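Local coordinates for multiheme cytochrome cf (Carboxydothermus ferrireducens DSM 11255, PDB 6QVM), which probably passes electrons along its eleven c-type hemes to insoluble extracellular iron(III) substrates while held in the bacterial S-layer, at residues Lys264-Ala267 / Ser268-Arg271; Thr307-Trp310 / Leu311-Cys314; Val616-Arg619 / Val620-Leu624. All blocks are in the same frame, centred on the assembly; numbering follows the deposited sequence.

Contact 1. Residues Lys264-Ala267 / Ser268-Arg271; sequences KFQA and SDVR
The contact between Gln266 and Asp269 illustrates how one 3-10 turn can deliver a loop into a beta strand, here the antiparallel strand 270-275. Two main-chain bonds define the turn, each linking residues three apart: Asp269 N reaches Gln266 O at 3.0 Å, and Val270 N reaches Ala267 O at 3.0 Å. In both, the donor stands well above the plane of the carbonyl it meets, so neither lies on a carbonyl lone pair.

The carboxylate of Asp269 closes the same loop from the side chain. Its CG lies beside its own backbone N (chi1 -50°), which turns the group back toward the start of the turn, where OD2 accepts from Gln266 N at 2.7 Å. The donor meets the anti side of this oxygen, 16° out of the carboxylate plane. Gln266 is therefore tied to Asp269 through both its N and its O. The side-chain NE2 of Gln266 donates to Trp259 O.

On the apolar side, Val270 CG2 approaches the Phe265 ring obliquely, 3.8 Å from CD2. Both residues are buried; Val270 also packs on Pro250, Trp259 and Met290, and Phe265 on Tyr292 of strand 292-295.

A water donates to Ala267 O and Val270 O, each at 2.7 Å, and spans the exit of the turn. With an N-H partner for its OD2, Asp269 would probably have its charged form favoured, and the turn is pinned by polar bonds while its valine is committed to the interior.

Contact 2. Residues Thr307-Trp310 / Leu311-Cys314; sequences TQNW and LVSC. With HEC (heme c), chain H.
Asn309 is the N-cap of the short helix 310-313, its side chain accepting from Val312 N, and this helix leads directly into the CXXCH heme-binding motif that starts at Cys314. Here a capped helical turn brings Cys314 to the porphyrin edge.

The cap is made by the Asn309 amide. With CG anti to the backbone N (chi1 -174°), OD1 bends over the first turn and lies 3.1 Å from Val312 N; the donor stands above the plane of the amide carbonyl. The Val312 side chain crosses that of Asn309 at about a right angle, its CG2 lying 3.7 Å from Asn309 CG. Behind the cap, helical bonds run from Ser313 N to Asn309 O and from Cys314 N to Trp310 O, the latter 2.7 Å long. A water ties the two ends of the turn together, accepting from Asn309 N and hydrogen-bonded to Ser313 OG.

The Trp310 indole projects from the helix start, and the CB of Cys314 comes obliquely to its pyrrole part, 3.5 Å from CD1. Cys314 SG is more distant, 5.2 Å from the centroid of the five-membered ring, an oblique sulfur-aromatic contact. Trp310 also meets the rings of Tyr272 and of His318, the histidine of the motif, which in this family usually binds the heme iron. Val312 also touches an N-acetylgalactosamine, so the cap borders the glycan site as well as the heme pocket.

Gln308 adds a contact with the heme, its NE2 lying 3.6 Å from CBB. The covalent link beside it is the thioether from Cys314 SG to heme CAB, 1.9 Å long.

Contact 3. Residues Val616-Arg619 / Val620-Leu624; sequences VDTR and VNNIL
Between Val616 and Leu624 the chain follows two turns of helix 606-628, with bonds from Val620 N to Val616 O, Asn621 N to Asp617 O and Asn622 N to Thr618 O, each 3.1 Å long. Val620 O accepts from both Ile623 N and Leu624 N, an added three-residue bond beside the regular four-residue one.

Side chains here lie over carbonyl oxygens three and four residues earlier. Val620 CG2 sits between its backbone N and carbonyl carbon, at a chi1 of -90° that is far from a staggered position. The methyl is modelled unusually close to Val616 O and Asp617 O, so this rotamer is doubtful. One turn on, Ile623 has CG1 beside its backbone N (chi1 -69°), which turns this carbon toward Arg619 O.

On another flank, Thr618 and Asn622 lie side by side and point the same way, with Thr618 CG2 3.9 Å from Asn622 ND2. The modelled Asn622 OD1 faces Thr618 O, one acceptor against another, so the orientation of that amide is doubtful. Thr618 OG1 is hydrogen-bonded to Asp614 O, one turn earlier.

Arg619 extends toward helix 661-672, bent at its third torsion (chi3 60°), and its NH2 forms salt bridges with Asp669 and Glu672. Those acids lie on that helix, whose Leu668 packs against Val620 and whose Ala671 meets Ile623; helix 641-652 contributes Val650 against Val616 and Val620, and Ala647 against Ile623. The segment thus lies in a helical packing in which Val620 and Ile623 touch both of these helices, while Val616 meets helix 641-652.

Overall arrangement
Read from the N terminus, the three contacts come in series and none nests within or crosses another. Contact 1 ends the loop after strand 247-248 and starts strand 270-275 of the five-stranded antiparallel sheet. Contact 2 closes the loop that leaves the sheet's last strand, 300-303, and enters the short helix before a heme-binding motif. Its centre lies about 17 Å from that of contact 1; the two do not touch, but Trp310 meets Tyr272 on the strand that contact 1 leads into. Contact 3 is remote, its centre about 56 Å from that of contact 2, and belongs to helix 606-628, where it joins helices 641-652 and 661-672 near the C terminus.

Contact 1. Residues Lys264-Ala267 / Ser268-Arg271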
ATOM      1  N   LYS A 264     -33.248  18.654  -1.740  1.00 61.18           N
ATOM      2  CA  LYS A 264     -33.789  17.312  -1.575  1.00 54.22           C
ATOM      3  C   LYS A 264     -33.321  16.612  -0.306  1.00 53.53           C
ATOM      4  O   LYS A 264     -34.093  15.834   0.268  1.00 56.92           O
ATOM      5  CB  LYS A 264     -33.435  16.443  -2.785  1.00 50.07           C
ATOM      6  CG  LYS A 264     -33.912  17.033  -4.112  1.00 53.39           C
ATOM      7  CD  LYS A 264     -34.367  15.982  -5.100  1.00 65.27           C
ATOM      8  CE  LYS A 264     -34.598  16.605  -6.471  1.00 64.38           C
ATOM      9  NZ  LYS A 264     -35.176  15.628  -7.434  1.00 72.32           N
ATOM     10  N   PHE A 265     -32.098  16.873   0.170  1.00 52.25           N
ATOM     11  CA  PHE A 265     -31.668  16.279   1.429  1.00 41.38           C
ATOM     12  C   PHE A 265     -30.641  17.172   2.109  1.00 42.15           C
ATOM     13  O   PHE A 265     -30.162  18.159   1.544  1.00 51.90           O
ATOM     14  CB  PHE A 265     -31.127  14.851   1.240  1.00 36.65           C
ATOM     15  CG  PHE A 265     -29.961  14.743   0.292  1.00 39.61           C
ATOM     16  CD1 PHE A 265     -30.168  14.654  -1.074  1.00 30.40           C
ATOM     17  CD2 PHE A 265     -28.659  14.713   0.769  1.00 34.39           C
ATOM     18  CE1 PHE A 265     -29.101  14.549  -1.950  1.00 40.53           C
ATOM     19  CE2 PHE A 265     -27.590  14.601  -0.099  1.00 29.34           C
ATOM     20  CZ  PHE A 265     -27.810  14.515  -1.460  1.00 33.81           C
ATOM     21  N   GLN A 266     -30.335  16.809   3.352  1.00 32.25           N
ATOM     22  CA  GLN A 266     -29.420  17.534   4.220  1.00 40.19           C
ATOM     23  C   GLN A 266     -28.416  16.553   4.811  1.00 47.62           C
ATOM     24  O   GLN A 266     -28.501  15.340   4.602  1.00 46.13           O
ATOM     25  CB  GLN A 266     -30.172  18.268   5.340  1.00 48.64           C
ATOM     26  CG  GLN A 266     -31.021  19.420   4.843  1.00 41.70           C
ATOM     27  CD  GLN A 266     -30.180  20.537   4.261  1.00 48.49           C
ATOM     28  OE1 GLN A 266     -29.418  21.195   4.971  1.00 45.88           O
ATOM     29  NE2 GLN A 266     -30.302  20.745   2.957  1.00 38.74           N
ATOM     30  N   ALA A 267     -27.466  17.096   5.579  1.00 46.25           N
ATOM     31  CA  ALA A 267     -26.359  16.281   6.073  1.00 42.65           C
ATOM     32  C   ALA A 267     -26.856  15.160   6.975  1.00 43.75           C
ATOM     33  O   ALA A 267     -26.301  14.055   6.970  1.00 43.33           O
ATOM     34  CB  ALA A 267     -25.341  17.147   6.808  1.00 34.13           C
ATOM     35  N   SER A 268     -27.899  15.426   7.760  1.00 54.64           N
ATOM     36  CA  SER A 268     -28.423  14.425   8.682  1.00 58.32           C
ATOM     37  C   SER A 268     -29.192  13.311   7.978  1.00 50.44           C
ATOM     38  O   SER A 268     -29.441  12.269   8.594  1.00 57.45           O
ATOM     39  CB  SER A 268     -29.316  15.091   9.733  1.00 53.07           C
ATOM     40  OG  SER A 268     -30.286  15.916   9.118  1.00 59.74           O
ATOM     41  N   ASP A 269     -29.566  13.494   6.711  1.00 46.57           N
ATOM     42  CA  ASP A 269     -30.106  12.389   5.930  1.00 45.21           C
ATOM     43  C   ASP A 269     -29.013  11.470   5.400  1.00 52.07           C
ATOM     44  O   ASP A 269     -29.324  10.376   4.915  1.00 48.16           O
ATOM     45  CB  ASP A 269     -30.932  12.918   4.755  1.00 49.05           C
ATOM     46  CG  ASP A 269     -31.950  13.961   5.179  1.00 68.27           C
ATOM     47  OD1 ASP A 269     -32.767  13.679   6.087  1.00 64.49           O
ATOM     48  OD2 ASP A 269     -31.916  15.074   4.610  1.00 68.45           O
ATOM     49  N   VAL A 270     -27.752  11.887   5.488  1.00 45.02           N
ATOM     50  CA  VAL A 270     -26.642  11.190   4.853  1.00 39.73           C
ATOM     51  C   VAL A 270     -25.951  10.302   5.876  1.00 32.82           C
ATOM     52  O   VAL A 270     -25.609  10.749   6.976  1.00 37.43           O
ATOM     53  CB  VAL A 270     -25.648  12.181   4.227  1.00 36.42           C
ATOM     54  CG1 VAL A 270     -24.568  11.437   3.458  1.00 39.83           C
ATOM     55  CG2 VAL A 270     -26.380  13.152   3.320  1.00 34.23           C
ATOM     56  N   ARG A 271     -25.743   9.043   5.508  1.00 33.45           N
ATOM     57  CA  ARG A 271     -24.971   8.114   6.321  1.00 36.22           C
ATOM     58  C   ARG A 271     -23.491   8.152   5.951  1.00 31.81           C
ATOM     59  O   ARG A 271     -22.628   8.259   6.827  1.00 32.30           O
ATOM     60  CB  ARG A 271     -25.531   6.703   6.147  1.00 37.27           C
ATOM     61  CG  ARG A 271     -25.176   5.762   7.264  1.00 52.09           C
ATOM     62  CD  ARG A 271     -25.726   4.392   7.017  1.00 56.91           C
ATOM     63  NE  ARG A 271     -27.099   4.215   7.482  1.00 52.00           N
ATOM     64  CZ  ARG A 271     -27.429   3.999   8.753  1.00 48.31           C
ATOM     65  NH1 ARG A 271     -28.693   3.826   9.101  1.00 35.62           N
ATOM     66  NH2 ARG A 271     -26.488   3.930   9.677  1.00 38.95           N
TER
HETATM   67  O   HOH W   1     -25.148  12.608   8.948  1.00 43.03           O

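Contact 2. Residues Thr307-Trp310 / Leu311-Cys314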
ATOM      1  N   THR A 307     -29.065   4.549  -7.887  1.00 42.83           N
ATOM      2  CA  THR A 307     -30.092   4.122  -6.952  1.00 51.22           C
ATOM      3  C   THR A 307     -29.760   2.807  -6.266  1.00 52.84           C
ATOM      4  O   THR A 307     -30.589   2.305  -5.497  1.00 53.50           O
ATOM      5  CB  THR A 307     -31.456   3.990  -7.650  1.00 51.73           C
ATOM      6  OG1 THR A 307     -31.337   3.125  -8.788  1.00 56.05           O
ATOM      7  CG2 THR A 307     -31.986   5.354  -8.090  1.00 42.59           C
ATOM      8  N   GLN A 308     -28.578   2.242  -6.510  1.00 44.93           N
ATOM      9  CA  GLN A 308     -28.205   0.972  -5.907  1.00 41.77           C
ATOM     10  C   GLN A 308     -28.113   1.091  -4.388  1.00 40.64           C
ATOM     11  O   GLN A 308     -28.021   2.182  -3.819  1.00 36.44           O
ATOM     12  CB  GLN A 308     -26.865   0.471  -6.458  1.00 39.39           C
ATOM     13  CG  GLN A 308     -26.791   0.341  -7.972  1.00 34.34           C
ATOM     14  CD  GLN A 308     -26.348   1.621  -8.651  1.00 42.32           C
ATOM     15  OE1 GLN A 308     -26.686   2.720  -8.212  1.00 50.70           O
ATOM     16  NE2 GLN A 308     -25.585   1.483  -9.728  1.00 45.16           N
ATOM     17  N   ASN A 309     -28.159  -0.066  -3.729  1.00 39.25           N
ATOM     18  CA  ASN A 309     -27.812  -0.167  -2.318  1.00 39.54           C
ATOM     19  C   ASN A 309     -26.293  -0.238  -2.227  1.00 35.71           C
ATOM     20  O   ASN A 309     -25.679  -1.208  -2.687  1.00 32.37           O
ATOM     21  CB  ASN A 309     -28.477  -1.385  -1.680  1.00 35.03           C
ATOM     22  CG  ASN A 309     -28.262  -1.454  -0.171  1.00 46.89           C
ATOM     23  OD1 ASN A 309     -27.165  -1.191   0.331  1.00 45.73           O
ATOM     24  ND2 ASN A 309     -29.313  -1.817   0.557  1.00 44.11           N
ATOM     25  N   TRP A 310     -25.687   0.794  -1.633  1.00 29.51           N
ATOM     26  CA  TRP A 310     -24.231   0.871  -1.585  1.00 30.46           C
ATOM     27  C   TRP A 310     -23.653  -0.252  -0.740  1.00 30.67           C
ATOM     28  O   TRP A 310     -22.637  -0.856  -1.101  1.00 28.40           O
ATOM     29  CB  TRP A 310     -23.789   2.230  -1.044  1.00 30.48           C
ATOM     30  CG  TRP A 310     -22.365   2.254  -0.573  1.00 28.34           C
ATOM     31  CD1 TRP A 310     -21.248   2.427  -1.341  1.00 27.66           C
ATOM     32  CD2 TRP A 310     -21.905   2.094   0.773  1.00 24.23           C
ATOM     33  NE1 TRP A 310     -20.122   2.386  -0.556  1.00 27.20           N
ATOM     34  CE2 TRP A 310     -20.498   2.187   0.748  1.00 25.61           C
ATOM     35  CE3 TRP A 310     -22.547   1.891   2.001  1.00 20.79           C
ATOM     36  CZ2 TRP A 310     -19.723   2.078   1.899  1.00 20.04           C
ATOM     37  CZ3 TRP A 310     -21.774   1.783   3.143  1.00 24.48           C
ATOM     38  CH2 TRP A 310     -20.377   1.873   3.084  1.00 22.29           C
ATOM     39  N   LEU A 311     -24.297  -0.557   0.385  1.00 25.46           N
ATOM     40  CA  LEU A 311     -23.774  -1.584   1.281  1.00 33.20           C
ATOM     41  C   LEU A 311     -23.788  -2.958   0.624  1.00 35.54           C
ATOM     42  O   LEU A 311     -22.846  -3.743   0.788  1.00 36.89           O
ATOM     43  CB  LEU A 311     -24.578  -1.593   2.577  1.00 32.61           C
ATOM     44  CG  LEU A 311     -24.056  -2.420   3.750  1.00 35.78           C
ATOM     45  CD1 LEU A 311     -22.669  -1.965   4.166  1.00 24.21           C
ATOM     46  CD2 LEU A 311     -25.023  -2.326   4.924  1.00 29.37           C
ATOM     47  N   VAL A 312     -24.846  -3.260  -0.130  1.00 40.55           N
ATOM     48  CA  VAL A 312     -24.988  -4.580  -0.731  1.00 33.32           C
ATOM     49  C   VAL A 312     -24.150  -4.682  -2.005  1.00 34.08           C
ATOM     50  O   VAL A 312     -23.585  -5.736  -2.318  1.00 40.23           O
ATOM     51  CB  VAL A 312     -26.480  -4.890  -0.979  1.00 38.82           C
ATOM     52  CG1 VAL A 312     -26.634  -6.155  -1.814  1.00 32.79           C
ATOM     53  CG2 VAL A 312     -27.208  -5.009   0.342  1.00 32.45           C
ATOM     54  N   SER A 313     -24.061  -3.593  -2.765  1.00 37.19           N
ATOM     55  CA  SER A 313     -23.505  -3.641  -4.113  1.00 35.43           C
ATOM     56  C   SER A 313     -22.126  -3.003  -4.264  1.00 35.37           C
ATOM     57  O   SER A 313     -21.459  -3.242  -5.283  1.00 44.71           O
ATOM     58  CB  SER A 313     -24.476  -2.979  -5.102  1.00 41.97           C
ATOM     59  OG  SER A 313     -25.710  -3.684  -5.139  1.00 42.85           O
ATOM     60  N   CYS A 314     -21.669  -2.214  -3.286  1.00 32.21           N
ATOM     61  CA  CYS A 314     -20.477  -1.411  -3.547  1.00 32.14           C
ATOM     62  C   CYS A 314     -19.472  -1.448  -2.416  1.00 29.43           C
ATOM     63  O   CYS A 314     -18.258  -1.413  -2.657  1.00 31.07           O
ATOM     64  CB  CYS A 314     -20.853   0.054  -3.823  1.00 31.89           C
ATOM     65  SG  CYS A 314     -22.281   0.290  -4.911  1.00 35.63           S
TER
HETATM   66 FE   HEC H 704     -16.283   1.609  -7.345  1.00 36.73          FE
HETATM   67  CHA HEC H 704     -13.854   3.905  -8.263  1.00 26.51           C
HETATM   68  CHB HEC H 704     -18.585   4.165  -7.214  1.00 32.83           C
HETATM   69  CHC HEC H 704     -18.777  -0.679  -6.686  1.00 28.07           C
HETATM   70  CHD HEC H 704     -13.944  -0.861  -7.048  1.00 28.83           C
HETATM   71  NA  HEC H 704     -16.231   3.651  -7.677  1.00 34.55           N
HETATM   72  C1A HEC H 704     -15.117   4.396  -8.015  1.00 31.79           C
HETATM   73  C2A HEC H 704     -15.511   5.788  -8.091  1.00 40.93           C
HETATM   74  C3A HEC H 704     -16.816   5.867  -7.804  1.00 38.73           C
HETATM   75  C4A HEC H 704     -17.295   4.523  -7.539  1.00 35.62           C
HETATM   76  CMA HEC H 704     -17.652   7.163  -7.757  1.00 41.73           C
HETATM   77  CAA HEC H 704     -14.575   6.961  -8.459  1.00 52.33           C
HETATM   78  CBA HEC H 704     -14.530   7.039  -9.986  1.00 47.51           C
HETATM   79  CGA HEC H 704     -13.725   8.231 -10.440  1.00 73.00           C
HETATM   80  O1A HEC H 704     -12.524   8.345 -10.066  1.00 68.82           O
HETATM   81  O2A HEC H 704     -14.294   9.056 -11.202  1.00 99.19           O
HETATM   82  NB  HEC H 704     -18.296   1.716  -6.977  1.00 27.44           N
HETATM   83  C1B HEC H 704     -19.055   2.871  -7.076  1.00 32.03           C
HETATM   84  C2B HEC H 704     -20.448   2.488  -6.990  1.00 34.65           C
HETATM   85  C3B HEC H 704     -20.510   1.147  -6.842  1.00 35.20           C
HETATM   86  C4B HEC H 704     -19.152   0.640  -6.830  1.00 29.64           C
HETATM   87  CMB HEC H 704     -21.619   3.493  -7.045  1.00 41.24           C
HETATM   88  CAB HEC H 704     -21.773   0.261  -6.697  1.00 33.86           C
HETATM   89  CBB HEC H 704     -22.692   0.362  -7.936  1.00 29.81           C
HETATM   90  NC  HEC H 704     -16.344  -0.387  -6.916  1.00 33.39           N
HETATM   91  C1C HEC H 704     -17.479  -1.149  -6.707  1.00 27.03           C
HETATM   92  C2C HEC H 704     -17.078  -2.533  -6.542  1.00 29.22           C
HETATM   93  C3C HEC H 704     -15.736  -2.589  -6.644  1.00 28.84           C
HETATM   94  C4C HEC H 704     -15.258  -1.237  -6.879  1.00 28.54           C
HETATM   95  CMC HEC H 704     -18.046  -3.704  -6.273  1.00 29.49           C
HETATM   96  CAC HEC H 704     -14.816  -3.828  -6.518  1.00 30.02           C
HETATM   97  CBC HEC H 704     -15.085  -4.825  -7.662  1.00 25.79           C
HETATM   98  ND  HEC H 704     -14.225   1.548  -7.589  1.00 28.05           N
HETATM   99  C1D HEC H 704     -13.488   0.376  -7.461  1.00 29.80           C
HETATM  100  C2D HEC H 704     -12.127   0.650  -7.843  1.00 24.26           C
HETATM  101  C3D HEC H 704     -12.089   2.141  -8.225  1.00 31.35           C
HETATM  102  C4D HEC H 704     -13.439   2.611  -8.035  1.00 28.87           C
HETATM  103  CMD HEC H 704     -10.990  -0.390  -7.828  1.00 32.63           C
HETATM  104  CAD HEC H 704     -10.887   2.984  -8.712  1.00 36.04           C
HETATM  105  CBD HEC H 704     -10.259   2.347  -9.954  1.00 41.85           C
HETATM  106  CGD HEC H 704     -11.101   2.629 -11.170  1.00 46.17           C
HETATM  107  O1D HEC H 704     -11.966   3.531 -11.089  1.00 53.04           O
HETATM  108  O2D HEC H 704     -10.915   1.961 -12.216  1.00 52.95           O
HETATM  109  O   HOH W   2     -28.155  -2.447  -4.783  1.00 56.32           O

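Contact 3. Residues Val616-Arg619 / Val620-Leu624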
ATOM      1  N   VAL A 616       4.808   1.387 -44.836  1.00 72.44           N
ATOM      2  CA  VAL A 616       6.043   1.263 -44.071  1.00 68.76           C
ATOM      3  C   VAL A 616       6.484  -0.197 -43.989  1.00 78.67           C
ATOM      4  O   VAL A 616       7.666  -0.491 -44.156  1.00 69.54           O
ATOM      5  CB  VAL A 616       5.885   1.902 -42.674  1.00 69.26           C
ATOM      6  CG1 VAL A 616       7.135   1.662 -41.826  1.00 56.30           C
ATOM      7  CG2 VAL A 616       5.631   3.388 -42.821  1.00 69.41           C
ATOM      8  N   ASP A 617       5.549  -1.126 -43.748  1.00 72.87           N
ATOM      9  CA  ASP A 617       5.885  -2.552 -43.742  1.00 91.47           C
ATOM     10  C   ASP A 617       6.516  -2.971 -45.063  1.00103.17           C
ATOM     11  O   ASP A 617       7.539  -3.661 -45.087  1.00 95.15           O
ATOM     12  CB  ASP A 617       4.638  -3.390 -43.459  1.00 88.92           C
ATOM     13  CG  ASP A 617       4.110  -3.196 -42.048  1.00108.39           C
ATOM     14  OD1 ASP A 617       4.924  -2.932 -41.133  1.00102.10           O
ATOM     15  OD2 ASP A 617       2.880  -3.311 -41.862  1.00 93.35           O
ATOM     16  N   THR A 618       5.895  -2.578 -46.174  1.00 97.61           N
ATOM     17  CA  THR A 618       6.428  -2.830 -47.505  1.00 84.65           C
ATOM     18  C   THR A 618       7.890  -2.417 -47.602  1.00 90.30           C
ATOM     19  O   THR A 618       8.759  -3.213 -47.974  1.00 93.55           O
ATOM     20  CB  THR A 618       5.599  -2.064 -48.537  1.00 86.12           C
ATOM     21  OG1 THR A 618       4.271  -2.589 -48.554  1.00 79.81           O
ATOM     22  CG2 THR A 618       6.233  -2.159 -49.910  1.00 92.26           C
ATOM     23  N   ARG A 619       8.177  -1.178 -47.203  1.00 80.33           N
ATOM     24  CA  ARG A 619       9.494  -0.611 -47.471  1.00 78.80           C
ATOM     25  C   ARG A 619      10.579  -1.247 -46.615  1.00 75.71           C
ATOM     26  O   ARG A 619      11.725  -1.347 -47.062  1.00 96.28           O
ATOM     27  CB  ARG A 619       9.468   0.906 -47.283  1.00 79.20           C
ATOM     28  CG  ARG A 619       8.727   1.647 -48.394  1.00 75.67           C
ATOM     29  CD  ARG A 619       8.779   3.152 -48.173  1.00 81.58           C
ATOM     30  NE  ARG A 619      10.156   3.649 -48.156  1.00 75.93           N
ATOM     31  CZ  ARG A 619      10.504   4.904 -47.885  1.00 76.83           C
ATOM     32  NH1 ARG A 619       9.573   5.805 -47.589  1.00 69.07           N
ATOM     33  NH2 ARG A 619      11.785   5.261 -47.921  1.00 54.55           N
ATOM     34  N   VAL A 620      10.257  -1.680 -45.392  1.00 82.26           N
ATOM     35  CA  VAL A 620      11.288  -2.343 -44.597  1.00 90.44           C
ATOM     36  C   VAL A 620      11.522  -3.765 -45.095  1.00 91.84           C
ATOM     37  O   VAL A 620      12.667  -4.218 -45.167  1.00 90.87           O
ATOM     38  CB  VAL A 620      10.965  -2.325 -43.088  1.00 88.59           C
ATOM     39  CG1 VAL A 620      11.545  -1.087 -42.430  1.00 66.20           C
ATOM     40  CG2 VAL A 620       9.473  -2.452 -42.821  1.00 84.17           C
ATOM     41  N   ASN A 621      10.455  -4.486 -45.455  1.00 83.40           N
ATOM     42  CA  ASN A 621      10.617  -5.861 -45.923  1.00 94.99           C
ATOM     43  C   ASN A 621      11.490  -5.926 -47.170  1.00 99.31           C
ATOM     44  O   ASN A 621      12.372  -6.784 -47.277  1.00106.17           O
ATOM     45  CB  ASN A 621       9.253  -6.489 -46.193  1.00102.95           C
ATOM     46  CG  ASN A 621       8.536  -6.899 -44.922  1.00100.30           C
ATOM     47  OD1 ASN A 621       9.165  -7.218 -43.914  1.00 78.41           O
ATOM     48  ND2 ASN A 621       7.212  -6.910 -44.972  1.00 85.21           N
ATOM     49  N   ASN A 622      11.278  -5.008 -48.114  1.00103.52           N
ATOM     50  CA  ASN A 622      12.054  -4.972 -49.347  1.00 99.66           C
ATOM     51  C   ASN A 622      13.483  -4.488 -49.129  1.00 91.16           C
ATOM     52  O   ASN A 622      14.271  -4.487 -50.080  1.00120.17           O
ATOM     53  CB  ASN A 622      11.335  -4.090 -50.371  1.00 94.54           C
ATOM     54  CG  ASN A 622       9.880  -4.480 -50.555  1.00104.80           C
ATOM     55  OD1 ASN A 622       9.340  -5.270 -49.783  1.00104.86           O
ATOM     56  ND2 ASN A 622       9.239  -3.925 -51.575  1.00 97.57           N
ATOM     57  N   ILE A 623      13.837  -4.083 -47.910  1.00 86.57           N
ATOM     58  CA  ILE A 623      15.220  -3.761 -47.580  1.00 91.76           C
ATOM     59  C   ILE A 623      15.849  -4.980 -46.919  1.00106.36           C
ATOM     60  O   ILE A 623      17.043  -5.251 -47.084  1.00108.49           O
ATOM     61  CB  ILE A 623      15.312  -2.516 -46.674  1.00 83.10           C
ATOM     62  CG1 ILE A 623      14.913  -1.251 -47.437  1.00 81.59           C
ATOM     63  CG2 ILE A 623      16.719  -2.345 -46.119  1.00 64.50           C
ATOM     64  CD1 ILE A 623      14.993   0.008 -46.603  1.00 93.68           C
ATOM     65  N   LEU A 624      15.039  -5.740 -46.185  1.00102.73           N
ATOM     66  CA  LEU A 624      15.545  -6.925 -45.508  1.00110.46           C
ATOM     67  C   LEU A 624      15.496  -8.160 -46.401  1.00120.71           C
ATOM     68  O   LEU A 624      16.358  -9.035 -46.285  1.00119.28           O
ATOM     69  CB  LEU A 624      14.761  -7.167 -44.218  1.00101.16           C
ATOM     70  CG  LEU A 624      14.948  -6.071 -43.172  1.00 88.61           C
ATOM     71  CD1 LEU A 624      14.160  -6.365 -41.904  1.00 75.49           C
ATOM     72  CD2 LEU A 624      16.424  -5.889 -42.854  1.00 80.88           C
TER